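Local coordinates for NeuRonal IgCAM-5 (PDB 6ON6), which probably acts as a cell-surface adhesion and wiring receptor in the nematode nervous system, its first immunoglobulin domain forming a homodimer, at residues K66-I69 and E75-L78; P47-L50 and V56-R59; P11-A16 and Y91-N96. All blocks are in the same frame, centred on the assembly; numbering follows the deposited sequence.

In the fold
The three contacts belong to one immunoglobulin domain, a sandwich of two sheets. Interaction 1 is the hairpin of strands 63-69 and 75-80, at one edge of the four-stranded sheet. Interactions 2 and 3 both reach the other sheet: interaction 2 at strand 48-52 and the loop after strand 55-56 at one edge of it, interaction 3 at strand 89-95. In sequence, interaction 2 comes before interaction 1, and both fall between the two segments of interaction 3. Their centres lie about 12 to 15 Å apart. Leu50 bridges the sandwich, touching Leu78 of interaction 1 and Tyr91 of interaction 3. Interactions 2 and 3 also meet the second subunit, so the face they share forms part of the homodimer interface.

Interaction 1. Residues K66-I69 and E75-L78; sequences KPRI and EWVL
Arg68 lies alongside Trp76, the two side chains pointing the same way, and the contact can be traced outward along the arginine. CB sets the direction of the chain, and CG is the first atom to touch: anti to the carbonyl carbon (chi1 -65°), it lands 3.3 Å from Trp76 CZ2. CD follows at 4.2 Å from Trp76 CZ2. NE comes to 3.7 Å from Trp76 CH2, and also makes a salt bridge with Glu54, which steadies the end of this side chain. At the tip, Trp76 CZ2 sits over the centre of the guanidinium; because the two planes are 65° apart, this is no parallel stack. Pro67 takes another part of the indole, its CB 3.4 Å from Trp76 CZ3, while the backbone N of Arg68 stands over the centre of the same ring. On the face that carries Lys66, Ile69, Glu75 and Val77, Ile69 CD1 meets Val77 CG2, and a water accepting from Lys66 NZ donates to Val77 O. Lys66 and Val77 form a hydrogen-bonded antiparallel pair, with Lys66 N 3.0 Å from Val77 O. Ile69 and Glu75 form the next such pair, Glu75 N lying 2.8 Å from Ile69 O, but the register has slipped by one: Arg68 and Ile69 both face Glu75. Together with the positive phi of Arg68 (61°), this identifies a G1 beta bulge within an antiparallel hairpin of the immunoglobulin fold.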
loop_
_atom_site.group_PDB
_atom_site.type_symbol
_atom_site.label_atom_id
_atom_site.label_comp_id
_atom_site.label_asym_id
_atom_site.label_seq_id
_atom_site.Cartn_x
_atom_site.Cartn_y
_atom_site.Cartn_z
ATOM N N LYS A 66 -1.208 5.430 -15.704
ATOM C CA LYS A 66 -0.733 5.052 -17.025
ATOM C C LYS A 66 0.521 4.241 -16.796
ATOM O O LYS A 66 1.607 4.802 -16.606
ATOM C CB LYS A 66 -0.470 6.278 -17.893
ATOM C CG LYS A 66 -1.779 6.945 -18.272
ATOM C CD LYS A 66 -1.591 8.075 -19.253
ATOM C CE LYS A 66 -0.806 9.240 -18.647
ATOM N NZ LYS A 66 -1.700 10.088 -17.784
ATOM N N PRO A 67 0.400 2.924 -16.709
ATOM C CA PRO A 67 1.536 2.092 -16.328
ATOM C C PRO A 67 2.311 1.774 -17.584
ATOM O O PRO A 67 1.733 1.621 -18.664
ATOM C CB PRO A 67 0.854 0.823 -15.810
ATOM C CG PRO A 67 -0.383 0.718 -16.580
ATOM C CD PRO A 67 -0.856 2.160 -16.799
ATOM N N ARG A 68 3.636 1.713 -17.436
ATOM C CA ARG A 68 4.515 1.175 -18.470
ATOM C C ARG A 68 4.412 1.986 -19.751
ATOM O O ARG A 68 4.277 1.418 -20.829
ATOM C CB ARG A 68 4.231 -0.301 -18.782
ATOM C CG ARG A 68 4.482 -1.276 -17.677
ATOM C CD ARG A 68 4.257 -2.707 -18.147
ATOM N NE ARG A 68 4.351 -3.616 -17.019
ATOM C CZ ARG A 68 5.493 -4.058 -16.512
ATOM N NH1 ARG A 68 6.647 -3.680 -17.048
ATOM N NH2 ARG A 68 5.478 -4.875 -15.466
ATOM N N ILE A 69 4.400 3.315 -19.626
ATOM C CA ILE A 69 4.381 4.194 -20.793
ATOM C C ILE A 69 5.730 4.869 -20.950
ATOM O O ILE A 69 6.703 4.507 -20.280
ATOM C CB ILE A 69 3.217 5.209 -20.778
ATOM C CG1 ILE A 69 3.358 6.238 -19.637
ATOM C CG2 ILE A 69 1.849 4.482 -20.685
ATOM C CD1 ILE A 69 2.546 7.501 -19.813
ATOM N N GLU A 75 7.876 4.341 -17.700
ATOM C CA GLU A 75 7.315 5.453 -16.935
ATOM C C GLU A 75 5.945 5.078 -16.404
ATOM O O GLU A 75 5.078 4.592 -17.148
ATOM C CB GLU A 75 7.245 6.722 -17.779
ATOM C CG GLU A 75 8.554 6.922 -18.512
ATOM C CD GLU A 75 8.648 8.243 -19.189
ATOM O OE1 GLU A 75 7.799 9.112 -18.922
ATOM O OE2 GLU A 75 9.582 8.400 -20.000
ATOM N N TRP A 76 5.759 5.293 -15.119
ATOM C CA TRP A 76 4.502 4.998 -14.444
ATOM C C TRP A 76 3.989 6.334 -13.937
ATOM O O TRP A 76 4.616 6.957 -13.078
ATOM C CB TRP A 76 4.790 4.015 -13.314
ATOM C CG TRP A 76 5.350 2.691 -13.813
ATOM C CD1 TRP A 76 6.591 2.480 -14.341
ATOM C CD2 TRP A 76 4.696 1.407 -13.816
ATOM N NE1 TRP A 76 6.745 1.159 -14.676
ATOM C CE2 TRP A 76 5.600 0.479 -14.370
ATOM C CE3 TRP A 76 3.424 0.961 -13.420
ATOM C CZ2 TRP A 76 5.291 -0.876 -14.517
ATOM C CZ3 TRP A 76 3.123 -0.373 -13.573
ATOM C CH2 TRP A 76 4.054 -1.280 -14.118
ATOM N N VAL A 77 2.856 6.795 -14.468
ATOM C CA VAL A 77 2.359 8.130 -14.169
ATOM C C VAL A 77 1.048 7.989 -13.419
ATOM O O VAL A 77 0.074 7.437 -13.955
ATOM C CB VAL A 77 2.129 8.954 -15.441
ATOM C CG1 VAL A 77 1.671 10.346 -15.078
ATOM C CG2 VAL A 77 3.400 9.017 -16.272
ATOM N N LEU A 78 1.040 8.474 -12.192
ATOM C CA LEU A 78 -0.160 8.516 -11.367
ATOM C C LEU A 78 -0.723 9.931 -11.427
ATOM O O LEU A 78 -0.039 10.894 -11.076
ATOM C CB LEU A 78 0.217 8.200 -9.927
ATOM C CG LEU A 78 -0.996 8.285 -9.012
ATOM C CD1 LEU A 78 -1.874 7.062 -9.240
ATOM C CD2 LEU A 78 -0.467 8.347 -7.614
HETATM O O HOH W 1 -1.963 9.049 -15.266
#

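Interaction 2. Residues P47-L50 and V56-R59; sequences PRLL and VFRR
Over one face of the Phe57 ring lies Leu49 CD2, 3.9 Å from the ring centroid and 17° off its normal, a CH-pi contact. In this immunoglobulin domain the contact joins strand 48-52 to the loop that leaves strand 55-56, at the margin of the sheet used for dimerisation. The methyl is displaced toward the rim, on the side of Phe57 CD1, while Leu49 O comes to 3.4 Å from Phe57 CD2. The first torsion of Leu49 (chi1 180°) sends CG and CD2 out over the Phe57 ring, and the two side chains cross at about a right angle. The Arg58 guanidinium is covered on one face by Arg59 CG, 3.9 Å above the plane. Arg48 approaches that guanidinium obliquely, with Arg48 NH1 3.7 Å from Arg58 NH2 and the planes 76° apart. Two like charges are thus brought close together; Arg58 NE donates to Thr97 O of the second subunit, which helps to hold its end in place.

The evidence for a place at the dimer interface is direct: Phe52 of the second subunit packs on both Leu49 and Phe57, and Phe57 O accepts from Asn96 of that subunit. On the backbone, Leu50 O gathers several partners. Val56 CG1 rests against it at 3.5 Å. Phe57 N donates to it over 2.9 Å in a nearly straight bond. Finally, a water donates to Leu50 O at 2.8 Å and to Arg58 O at 2.6 Å, tying the strand to the loop.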
loop_
_atom_site.group_PDB
_atom_site.type_symbol
_atom_site.label_atom_id
_atom_site.label_comp_id
_atom_site.label_asym_id
_atom_site.label_seq_id
_atom_site.Cartn_x
_atom_site.Cartn_y
_atom_site.Cartn_z
ATOM N N PRO A 47 -2.245 4.630 5.870
ATOM C CA PRO A 47 -1.863 4.897 4.484
ATOM C C PRO A 47 -2.896 4.305 3.552
ATOM O O PRO A 47 -3.780 3.534 3.955
ATOM C CB PRO A 47 -0.520 4.189 4.327
ATOM C CG PRO A 47 -0.461 3.207 5.434
ATOM C CD PRO A 47 -1.321 3.694 6.536
ATOM N N ARG A 48 -2.813 4.727 2.300
ATOM C CA ARG A 48 -3.763 4.291 1.292
ATOM C C ARG A 48 -2.981 3.736 0.123
ATOM O O ARG A 48 -2.161 4.446 -0.465
ATOM C CB ARG A 48 -4.580 5.471 0.816
ATOM C CG ARG A 48 -5.489 6.024 1.899
ATOM C CD ARG A 48 -6.447 4.978 2.416
ATOM N NE ARG A 48 -7.429 5.590 3.307
ATOM C CZ ARG A 48 -8.533 6.210 2.889
ATOM N NH1 ARG A 48 -8.803 6.295 1.587
ATOM N NH2 ARG A 48 -9.369 6.746 3.769
ATOM N N LEU A 49 -3.219 2.479 -0.209
ATOM C CA LEU A 49 -2.772 1.968 -1.493
ATOM C C LEU A 49 -3.540 2.676 -2.609
ATOM O O LEU A 49 -4.785 2.740 -2.597
ATOM C CB LEU A 49 -2.974 0.459 -1.562
ATOM C CG LEU A 49 -2.551 -0.213 -2.878
ATOM C CD1 LEU A 49 -1.041 -0.102 -3.094
ATOM C CD2 LEU A 49 -2.983 -1.690 -2.899
ATOM N N LEU A 50 -2.795 3.228 -3.577
ATOM C CA LEU A 50 -3.408 3.914 -4.705
ATOM C C LEU A 50 -3.391 3.090 -5.982
ATOM O O LEU A 50 -4.356 3.157 -6.754
ATOM C CB LEU A 50 -2.720 5.259 -4.959
ATOM C CG LEU A 50 -2.646 6.195 -3.766
ATOM C CD1 LEU A 50 -1.898 7.464 -4.120
ATOM C CD2 LEU A 50 -4.047 6.549 -3.289
ATOM N N VAL A 56 -5.272 0.868 -10.908
ATOM C CA VAL A 56 -5.639 1.640 -9.726
ATOM C C VAL A 56 -6.413 0.753 -8.751
ATOM O O VAL A 56 -7.216 -0.102 -9.148
ATOM C CB VAL A 56 -6.424 2.885 -10.172
ATOM C CG1 VAL A 56 -6.954 3.635 -9.032
ATOM C CG2 VAL A 56 -5.539 3.785 -10.955
ATOM N N PHE A 57 -6.180 0.965 -7.460
ATOM C CA PHE A 57 -6.850 0.165 -6.435
ATOM C C PHE A 57 -8.348 0.437 -6.428
ATOM O O PHE A 57 -9.161 -0.491 -6.402
ATOM C CB PHE A 57 -6.216 0.497 -5.080
ATOM C CG PHE A 57 -6.599 -0.423 -3.954
ATOM C CD1 PHE A 57 -6.509 -1.811 -4.084
ATOM C CD2 PHE A 57 -6.914 0.107 -2.717
ATOM C CE1 PHE A 57 -6.792 -2.657 -3.007
ATOM C CE2 PHE A 57 -7.216 -0.735 -1.621
ATOM C CZ PHE A 57 -7.143 -2.118 -1.769
ATOM N N ARG A 58 -8.726 1.704 -6.475
ATOM C CA ARG A 58 -10.120 2.120 -6.372
ATOM C C ARG A 58 -10.198 3.552 -6.857
ATOM O O ARG A 58 -9.166 4.189 -7.097
ATOM C CB ARG A 58 -10.558 2.055 -4.918
ATOM C CG ARG A 58 -9.551 2.722 -4.000
ATOM C CD ARG A 58 -9.823 2.442 -2.539
ATOM N NE ARG A 58 -11.097 2.999 -2.128
ATOM C CZ ARG A 58 -11.266 4.242 -1.685
ATOM N NH1 ARG A 58 -12.479 4.633 -1.344
ATOM N NH2 ARG A 58 -10.226 5.067 -1.550
ATOM N N ARG A 59 -11.428 4.065 -6.950
ATOM C CA ARG A 59 -11.724 5.444 -7.365
ATOM C C ARG A 59 -11.039 5.785 -8.693
ATOM O O ARG A 59 -10.219 6.701 -8.789
ATOM C CB ARG A 59 -11.360 6.474 -6.283
ATOM C CG ARG A 59 -12.079 6.288 -4.978
ATOM C CD ARG A 59 -11.668 7.390 -3.996
ATOM N NE ARG A 59 -12.129 8.716 -4.399
ATOM C CZ ARG A 59 -11.729 9.875 -3.866
ATOM N NH1 ARG A 59 -10.815 9.892 -2.904
ATOM N NH2 ARG A 59 -12.263 11.029 -4.292
HETATM O O HOH W 2 -6.811 4.068 -5.895
#

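Interaction 3. Residues P11-A16 and Y91-N96; sequences PSMSSA and YSCQIN
Met13 carries nearly the whole contact, reaching from the segment 11-16 onto the strand at Tyr91 and Cys93. Three side-chain torsions of the same sign and similar size (chi1 -54°, chi2 -60°, chi3 -68°) coil it into a compact hook, so that its middle and its end meet different residues. CG lies 4.0 Å from Cys93 SG. CE, beyond the sulfur, folds back onto the strand backbone: it is 3.4 Å from Tyr91 O and 4.1 Å from Tyr91 CB. CG thus packs against the Cys93 sulfur, while CE packs against Tyr91 CB and the peptide atoms of the strand, and the touching residues are buried.

Cys93 SG occupies the position between its backbone N and carbonyl carbon and closes the disulfide with Cys28 of the facing sheet, so the short approach of Met13 CG to that sulfur sets the methionine beside the disulfide. Phe40 of strand 38-42 touches both residues and places the pair in the interior of the sandwich. Tyr91 leads the other way. Of its side chain, CB is the part that meets Met13 CE, while its ring runs on to meet Phe26, and its hydroxyl is hydrogen-bonded to Asp87 O, four residues earlier, as in the tyrosine corner of Greek-key proteins.

Segment 11-16 links strand 7-8 of the four-stranded sheet to strand 16-19 of the other sheet, and Met13 adopts a left-handed backbone conformation on the way. An N-terminal strand that switches sheets, passing beside the intersheet disulfide, together with a tyrosine corner on strand 89-95, is characteristic of variable-type and intermediate-type immunoglobulin domains.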
loop_
_atom_site.group_PDB
_atom_site.type_symbol
_atom_site.label_atom_id
_atom_site.label_comp_id
_atom_site.label_asym_id
_atom_site.label_seq_id
_atom_site.Cartn_x
_atom_site.Cartn_y
_atom_site.Cartn_z
ATOM N N PRO A 11 14.896 12.864 -12.380
ATOM C CA PRO A 11 13.867 13.080 -11.363
ATOM C C PRO A 11 12.667 12.147 -11.515
ATOM O O PRO A 11 12.179 11.922 -12.621
ATOM C CB PRO A 11 13.413 14.514 -11.643
ATOM C CG PRO A 11 13.635 14.703 -13.084
ATOM C CD PRO A 11 14.883 13.920 -13.396
ATOM N N SER A 12 12.231 11.587 -10.394
ATOM C CA SER A 12 10.992 10.827 -10.265
ATOM C C SER A 12 10.297 11.324 -9.009
ATOM O O SER A 12 10.951 11.773 -8.074
ATOM C CB SER A 12 11.178 9.296 -10.126
ATOM O OG SER A 12 11.387 8.641 -11.384
ATOM N N MET A 13 8.952 11.283 -8.997
ATOM C CA MET A 13 8.176 11.647 -7.805
ATOM C C MET A 13 8.584 13.032 -7.299
ATOM O O MET A 13 8.838 13.248 -6.112
ATOM C CB MET A 13 8.273 10.579 -6.729
ATOM C CG MET A 13 7.900 9.182 -7.217
ATOM S SD MET A 13 6.208 9.099 -7.851
ATOM C CE MET A 13 5.233 9.349 -6.397
ATOM N N SER A 14 8.641 13.978 -8.241
ATOM C CA SER A 14 8.924 15.361 -7.906
ATOM C C SER A 14 7.781 15.979 -7.108
ATOM O O SER A 14 6.589 15.755 -7.381
ATOM C CB SER A 14 9.104 16.149 -9.192
ATOM O OG SER A 14 10.276 15.672 -9.871
ATOM N N SER A 15 8.133 16.754 -6.094
ATOM C CA SER A 15 7.108 17.489 -5.371
ATOM C C SER A 15 6.377 18.460 -6.292
ATOM O O SER A 15 6.891 18.896 -7.328
ATOM C CB SER A 15 7.700 18.239 -4.202
ATOM O OG SER A 15 8.182 17.293 -3.266
ATOM N N ALA A 16 5.127 18.760 -5.926
ATOM C CA ALA A 16 4.263 19.576 -6.763
ATOM C C ALA A 16 3.374 20.443 -5.882
ATOM O O ALA A 16 3.193 20.164 -4.698
ATOM C CB ALA A 16 3.364 18.703 -7.628
ATOM N N TYR A 91 3.377 11.173 -1.531
ATOM C CA TYR A 91 3.039 10.095 -2.440
ATOM C C TYR A 91 4.324 9.364 -2.732
ATOM O O TYR A 91 5.345 9.998 -3.039
ATOM C CB TYR A 91 2.443 10.642 -3.747
ATOM C CG TYR A 91 1.061 11.259 -3.494
ATOM C CD1 TYR A 91 0.954 12.513 -2.910
ATOM C CD2 TYR A 91 -0.130 10.548 -3.747
ATOM C CE1 TYR A 91 -0.319 13.085 -2.625
ATOM C CE2 TYR A 91 -1.370 11.133 -3.476
ATOM C CZ TYR A 91 -1.417 12.353 -2.918
ATOM O OH TYR A 91 -2.675 12.840 -2.670
ATOM N N SER A 92 4.286 8.049 -2.670
ATOM C CA SER A 92 5.501 7.303 -2.933
ATOM C C SER A 92 5.250 6.213 -3.975
ATOM O O SER A 92 4.158 5.653 -4.080
ATOM C CB SER A 92 6.085 6.826 -1.596
ATOM O OG SER A 92 5.318 5.764 -1.113
ATOM N N CYS A 93 6.251 5.922 -4.800
ATOM C CA CYS A 93 6.168 4.717 -5.604
ATOM C C CYS A 93 7.183 3.758 -5.025
ATOM O O CYS A 93 8.263 4.176 -4.602
ATOM C CB CYS A 93 6.391 4.934 -7.112
ATOM S SG CYS A 93 8.014 5.167 -7.568
ATOM N N GLN A 94 6.811 2.500 -4.941
ATOM C CA GLN A 94 7.670 1.515 -4.311
ATOM C C GLN A 94 7.697 0.245 -5.140
ATOM O O GLN A 94 6.694 -0.117 -5.763
ATOM C CB GLN A 94 7.283 1.331 -2.855
ATOM C CG GLN A 94 5.999 0.721 -2.642
ATOM C CD GLN A 94 5.593 0.803 -1.161
ATOM O OE1 GLN A 94 5.415 1.893 -0.606
ATOM N NE2 GLN A 94 5.520 -0.336 -0.514
ATOM N N ILE A 95 8.898 -0.366 -5.240
ATOM C CA ILE A 95 9.099 -1.579 -6.013
ATOM C C ILE A 95 9.488 -2.686 -5.061
ATOM O O ILE A 95 10.202 -2.428 -4.089
ATOM C CB ILE A 95 10.261 -1.360 -6.991
ATOM C CG1 ILE A 95 10.104 -0.006 -7.701
ATOM C CG2 ILE A 95 10.269 -2.469 -7.987
ATOM C CD1 ILE A 95 11.379 0.491 -8.378
ATOM N N ASN A 96 8.953 -3.894 -5.294
ATOM C CA ASN A 96 9.149 -5.026 -4.375
ATOM C C ASN A 96 10.499 -5.700 -4.497
ATOM O O ASN A 96 10.584 -6.930 -4.496
ATOM C CB ASN A 96 8.044 -6.071 -4.485
ATOM C CG ASN A 96 7.976 -6.693 -5.837
ATOM O OD1 ASN A 96 8.632 -6.230 -6.781
ATOM N ND2 ASN A 96 7.200 -7.762 -5.954
#